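Long-range contacts in hypothetical 19.5 KDA protein IN emre-rus intergenic region (Escherichia coli, PDB 1FUX), which is of unknown function but belongs to the phosphatidylethanolamine-binding protein family and resembles the mammalian Raf kinase inhibitor protein: residues T32-W38 / V75-D81; T45-T51 / K123-T129. All coordinates share one frame; numbering follows the deposited sequence.

Contact 1. Residues T32-W38 / V75-D81; sequences TSPSLTW and VTYLPVD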
# COMPACT_ATOMS: atom_id res chain seq x y z
N THR A 32 -7.17 13.76 -13.67
CA THR A 32 -6.59 13.37 -14.95
C THR A 32 -5.06 13.21 -14.84
O THR A 32 -4.50 14.11 -14.24
CB THR A 32 -6.82 14.51 -15.98
OG1 THR A 32 -8.26 14.60 -16.18
CG2 THR A 32 -6.24 14.22 -17.34
N SER A 33 -4.51 12.18 -15.45
CA SER A 33 -3.06 11.99 -15.36
C SER A 33 -2.39 12.98 -16.31
O SER A 33 -2.92 13.24 -17.38
CB SER A 33 -2.70 10.59 -15.80
OG SER A 33 -3.15 10.23 -17.09
N PRO A 34 -1.29 13.57 -15.89
CA PRO A 34 -0.52 14.43 -16.80
C PRO A 34 0.24 13.66 -17.86
O PRO A 34 0.60 12.48 -17.71
CB PRO A 34 0.41 15.11 -15.79
CG PRO A 34 0.76 13.97 -14.87
CD PRO A 34 -0.62 13.37 -14.57
N SER A 35 0.55 14.33 -19.00
CA SER A 35 1.36 13.68 -20.01
C SER A 35 2.79 13.55 -19.47
O SER A 35 3.19 14.27 -18.57
CB SER A 35 1.45 14.46 -21.35
OG SER A 35 2.11 15.70 -21.10
N LEU A 36 3.54 12.64 -20.04
CA LEU A 36 4.93 12.34 -19.72
C LEU A 36 5.64 11.89 -21.00
O LEU A 36 5.14 11.06 -21.77
CB LEU A 36 5.08 11.17 -18.71
CG LEU A 36 4.43 11.45 -17.33
CD1 LEU A 36 4.24 10.18 -16.49
CD2 LEU A 36 5.22 12.47 -16.52
N THR A 37 6.83 12.45 -21.23
CA THR A 37 7.60 12.01 -22.40
C THR A 37 9.04 11.68 -21.89
O THR A 37 9.63 12.58 -21.33
CB THR A 37 7.76 13.16 -23.43
OG1 THR A 37 6.46 13.69 -23.73
CG2 THR A 37 8.43 12.65 -24.71
N TRP A 38 9.46 10.50 -22.17
CA TRP A 38 10.82 10.14 -21.71
C TRP A 38 11.81 9.97 -22.85
O TRP A 38 11.46 9.61 -23.99
CB TRP A 38 10.70 8.89 -20.86
CG TRP A 38 9.96 7.72 -21.38
CD1 TRP A 38 10.47 6.64 -22.02
CD2 TRP A 38 8.54 7.44 -21.26
NE1 TRP A 38 9.52 5.71 -22.30
CE2 TRP A 38 8.30 6.20 -21.82
CE3 TRP A 38 7.46 8.16 -20.69
CZ2 TRP A 38 7.04 5.58 -21.90
CZ3 TRP A 38 6.20 7.55 -20.76
CH2 TRP A 38 5.98 6.28 -21.36
N VAL A 75 7.18 2.69 -27.15
CA VAL A 75 6.51 3.97 -26.85
C VAL A 75 7.32 4.82 -25.90
O VAL A 75 7.89 4.36 -24.89
CB VAL A 75 5.02 3.81 -26.61
CG1 VAL A 75 4.36 2.47 -27.01
CG2 VAL A 75 4.52 4.29 -25.27
N THR A 76 7.39 6.13 -26.11
CA THR A 76 8.15 7.06 -25.27
C THR A 76 7.25 8.18 -24.76
O THR A 76 7.68 9.23 -24.30
CB THR A 76 9.43 7.66 -25.89
OG1 THR A 76 9.12 8.24 -27.17
CG2 THR A 76 10.52 6.62 -26.05
N TYR A 77 5.93 7.86 -24.68
CA TYR A 77 5.03 8.93 -24.30
C TYR A 77 3.70 8.41 -23.73
O TYR A 77 3.24 7.50 -24.35
CB TYR A 77 4.58 9.54 -25.65
CG TYR A 77 3.57 10.65 -25.55
CD1 TYR A 77 3.88 11.78 -24.80
CD2 TYR A 77 2.33 10.61 -26.20
CE1 TYR A 77 3.04 12.85 -24.65
CE2 TYR A 77 1.46 11.69 -26.09
CZ TYR A 77 1.81 12.78 -25.32
OH TYR A 77 0.99 13.87 -25.20
N LEU A 78 3.20 9.08 -22.75
CA LEU A 78 1.87 8.87 -22.23
C LEU A 78 1.15 10.20 -22.42
O LEU A 78 1.48 11.23 -21.85
CB LEU A 78 1.85 8.51 -20.73
CG LEU A 78 2.25 7.06 -20.45
CD1 LEU A 78 1.93 6.74 -18.96
CD2 LEU A 78 1.58 6.06 -21.33
N PRO A 79 0.00 10.14 -23.10
CA PRO A 79 -0.78 11.35 -23.27
C PRO A 79 -1.55 11.72 -22.02
O PRO A 79 -1.73 10.85 -21.12
CB PRO A 79 -1.76 10.99 -24.41
CG PRO A 79 -1.87 9.52 -24.37
CD PRO A 79 -0.56 8.98 -23.77
N VAL A 80 -2.03 12.95 -21.98
CA VAL A 80 -2.89 13.40 -20.87
C VAL A 80 -4.11 12.46 -20.76
O VAL A 80 -4.58 11.94 -21.76
CB VAL A 80 -3.46 14.80 -21.05
CG1 VAL A 80 -4.53 15.14 -20.01
CG2 VAL A 80 -2.37 15.86 -20.93
N ASP A 81 -4.41 12.14 -19.49
CA ASP A 81 -5.52 11.23 -19.20
C ASP A 81 -5.28 9.80 -19.63
O ASP A 81 -6.26 9.03 -19.61
CB ASP A 81 -6.85 11.78 -19.81
CG ASP A 81 -8.06 11.38 -19.01
OD1 ASP A 81 -8.00 11.06 -17.79
OD2 ASP A 81 -9.16 11.41 -19.60
O HOH W 1 -6.30 9.83 -15.99
O HOH W 2 -0.89 10.42 -18.61

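Contact 2. Residues T45-T51 / K123-T129; sequences TKSFAVT and KVWALKT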
# COMPACT_ATOMS: atom_id res chain seq x y z
N THR A 45 16.48 -1.88 -22.57
CA THR A 45 15.03 -1.72 -22.23
C THR A 45 14.06 -2.56 -23.00
O THR A 45 14.04 -2.64 -24.23
CB THR A 45 14.66 -0.24 -22.36
OG1 THR A 45 15.50 0.64 -21.59
CG2 THR A 45 13.21 -0.01 -21.92
N LYS A 46 13.12 -3.30 -22.38
CA LYS A 46 12.15 -4.15 -23.03
C LYS A 46 10.68 -3.83 -22.70
O LYS A 46 9.73 -4.47 -23.16
CB LYS A 46 12.39 -5.63 -22.70
CG LYS A 46 13.84 -5.90 -22.36
CD LYS A 46 14.40 -7.25 -22.61
CE LYS A 46 15.33 -7.29 -23.83
NZ LYS A 46 15.18 -8.68 -24.41
N SER A 47 10.50 -2.83 -21.87
CA SER A 47 9.21 -2.28 -21.52
C SER A 47 9.41 -1.10 -20.54
O SER A 47 10.48 -0.87 -19.97
CB SER A 47 8.18 -3.23 -20.95
OG SER A 47 8.57 -3.66 -19.65
N PHE A 48 8.32 -0.33 -20.43
CA PHE A 48 8.36 0.81 -19.51
C PHE A 48 7.22 0.71 -18.48
O PHE A 48 6.28 -0.07 -18.66
CB PHE A 48 8.21 2.16 -20.24
CG PHE A 48 9.32 2.44 -21.23
CD1 PHE A 48 9.13 2.13 -22.58
CD2 PHE A 48 10.50 3.00 -20.81
CE1 PHE A 48 10.16 2.42 -23.48
CE2 PHE A 48 11.55 3.26 -21.69
CZ PHE A 48 11.35 2.98 -23.04
N ALA A 49 7.42 1.46 -17.39
CA ALA A 49 6.33 1.45 -16.37
C ALA A 49 6.26 2.85 -15.83
O ALA A 49 7.25 3.61 -15.90
CB ALA A 49 6.62 0.39 -15.34
N VAL A 50 5.09 3.29 -15.32
CA VAL A 50 5.02 4.61 -14.70
C VAL A 50 4.36 4.41 -13.30
O VAL A 50 3.37 3.68 -13.27
CB VAL A 50 4.20 5.64 -15.50
CG1 VAL A 50 3.97 6.95 -14.73
CG2 VAL A 50 5.02 5.97 -16.76
N THR A 51 4.90 5.03 -12.27
CA THR A 51 4.25 4.92 -10.96
C THR A 51 4.11 6.32 -10.42
O THR A 51 4.88 7.24 -10.72
CB THR A 51 5.01 4.07 -9.90
OG1 THR A 51 6.36 4.52 -9.74
CG2 THR A 51 4.99 2.58 -10.27
N LYS A 123 7.16 8.80 -11.54
CA LYS A 123 8.38 8.12 -11.93
C LYS A 123 8.22 7.17 -13.10
O LYS A 123 7.29 6.37 -13.20
CB LYS A 123 8.79 7.32 -10.66
CG LYS A 123 10.05 6.44 -10.78
CD LYS A 123 10.47 6.26 -9.30
CE LYS A 123 11.53 5.20 -9.09
NZ LYS A 123 11.66 4.93 -7.61
N VAL A 124 9.12 7.30 -14.11
CA VAL A 124 9.10 6.38 -15.21
C VAL A 124 10.24 5.37 -15.05
O VAL A 124 11.35 5.76 -14.68
CB VAL A 124 9.31 7.13 -16.57
CG1 VAL A 124 9.08 6.09 -17.65
CG2 VAL A 124 8.31 8.28 -16.62
N TRP A 125 10.00 4.12 -15.32
CA TRP A 125 10.90 3.01 -15.20
C TRP A 125 11.21 2.34 -16.54
O TRP A 125 10.27 2.01 -17.27
CB TRP A 125 10.33 1.85 -14.34
CG TRP A 125 9.78 2.29 -13.02
CD1 TRP A 125 8.74 3.15 -12.79
CD2 TRP A 125 10.21 1.84 -11.72
NE1 TRP A 125 8.51 3.31 -11.43
CE2 TRP A 125 9.38 2.48 -10.77
CE3 TRP A 125 11.20 0.95 -11.31
CZ2 TRP A 125 9.53 2.24 -9.40
CZ3 TRP A 125 11.36 0.74 -9.95
CH2 TRP A 125 10.52 1.37 -9.03
N ALA A 126 12.48 2.10 -16.79
CA ALA A 126 12.96 1.36 -17.95
C ALA A 126 13.26 -0.04 -17.42
O ALA A 126 14.09 -0.18 -16.50
CB ALA A 126 14.24 1.89 -18.57
N LEU A 127 12.57 -1.04 -17.91
CA LEU A 127 12.76 -2.38 -17.37
C LEU A 127 13.41 -3.35 -18.34
O LEU A 127 13.20 -3.30 -19.57
CB LEU A 127 11.39 -2.92 -16.97
CG LEU A 127 10.54 -1.96 -16.10
CD1 LEU A 127 9.10 -2.45 -16.09
CD2 LEU A 127 11.13 -1.81 -14.72
N LYS A 128 14.11 -4.33 -17.74
CA LYS A 128 14.78 -5.37 -18.50
C LYS A 128 13.90 -6.53 -18.90
O LYS A 128 14.42 -7.52 -19.44
CB LYS A 128 15.97 -5.92 -17.68
CG LYS A 128 15.57 -6.85 -16.54
CD LYS A 128 16.82 -7.19 -15.73
CE LYS A 128 16.49 -7.71 -14.34
NZ LYS A 128 17.61 -7.43 -13.38
N THR A 129 12.60 -6.49 -18.72
CA THR A 129 11.69 -7.55 -19.10
C THR A 129 10.54 -7.00 -19.96
O THR A 129 10.19 -5.84 -19.76
CB THR A 129 10.97 -8.18 -17.90
OG1 THR A 129 11.87 -8.16 -16.79
CG2 THR A 129 10.54 -9.58 -18.29

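Contact 1. Residues T32-W38 / V75-D81
W38 lies flat over the backbone of T76 and Y77. The CA of T76 sits 3.7 Å from the centroid of the five-membered ring, close to its normal, in a CH-pi contact. The N of Y77 lies over the same face, offset toward the rim. L78 meets the ring at its edge, in plane, with CG 3.9 Å from CH2 of W38. The indole reaches this place because CG stands between the backbone N and the carbonyl carbon (chi1 51°), which turns it across the T76-Y77 backbone. With an alanine here the T76-Y77 backbone would probably lose its aromatic cover, and a gap would open beside L78. On the face of the sheet that carries T37 and Y77, OG1 of T37 comes to the edge of the Y77 ring, 3.4 Å from CD1.

The backbones form a short antiparallel ladder in a three-stranded antiparallel sheet of this PEBP-like beta fold. L36 and L78 are its hydrogen-bonded pair: L78 N donates to L36 O at 2.9 Å, and L36 N binds L78 O in return. W38 N adds a bond to T76 O. Beyond the ladder the chains stay together as loops. D81 N donates to S33 O at 2.8 Å in an almost straight bond (179°). One water joins S33 N to D81 OD1. Another accepts a hydrogen bond from S33 OG and donates to P34 O and P79 O, so it ties both loops.

Farther out, K89 and R84 form salt bridges with D81 OD2, and the N of G83 bonds to S33 OG. E9 holds S35 OG. S33 and L78 both pack on W66 of strand 63-72.

Contact 2. Residues T45-T51 / K123-T129
W125 and T51 are joined through their side chains. NE1 of W125 donates to T51 OG1 at 3.0 Å, and the oxygen lies only 8° out of the indole plane. The hydroxyl is there because OG1 of T51 sits between its own N and carbonyl carbon (chi1 54°). CE of K123 lies over one face of the same ring.

The tight part of the contact is where A49-T51 pairs with K123-W125. A49 with W125 and T51 with K123 are hydrogen-bonded antiparallel pairs, each with two backbone bonds; W125 N meets A49 O at 2.9 Å. The A49 methyl touches both W125 CB and L127 CD1, the latter at 3.8 Å. V50 and V124 touch on the other face of the sheet, CG2 to CG2 at 4.0 Å. Both strands belong to the large antiparallel sheet, with L147 of helix 140-148 packed on A49, T51 and W125.

The solvent side comes with K46 and K128, although S47 itself is buried. K46 and S47 both face L127 in a classic beta bulge. K46 N bonds to L127 O at 2.8 Å, nearly along the C=O axis, and L127 N bonds to S47 O. The K46 chain passes K128 O with CD at 3.2 Å, then leads its ammonium away. S47 OG donates to T129 O at 2.7 Å, in the carbonyl plane.

This last bond fastens the chain beyond the strand end at T129, while the in-plane bond to T51 OG1 is likely to fix the rotation of the buried W125 ring.

Overall arrangement
The centres of contacts 1 and 2 lie about 14 Å apart, within the PEBP-like part of the chain. Their segments alternate along the chain: 32-38, 45-51, 75-81, then 123-129. Strand 36-39 is followed directly by strand 47-54, so the chain passes from the three-stranded sheet of contact 1 to the five-stranded sheet of contact 2. The two contacts touch where these sheets face each other. L36 CD1 lies 3.7 Å from V50 CG1, L78 CD1 also packs on V50, and the W38 indole meets the F48 ring. Both pairings are therefore tied into a common apolar core between the sheets.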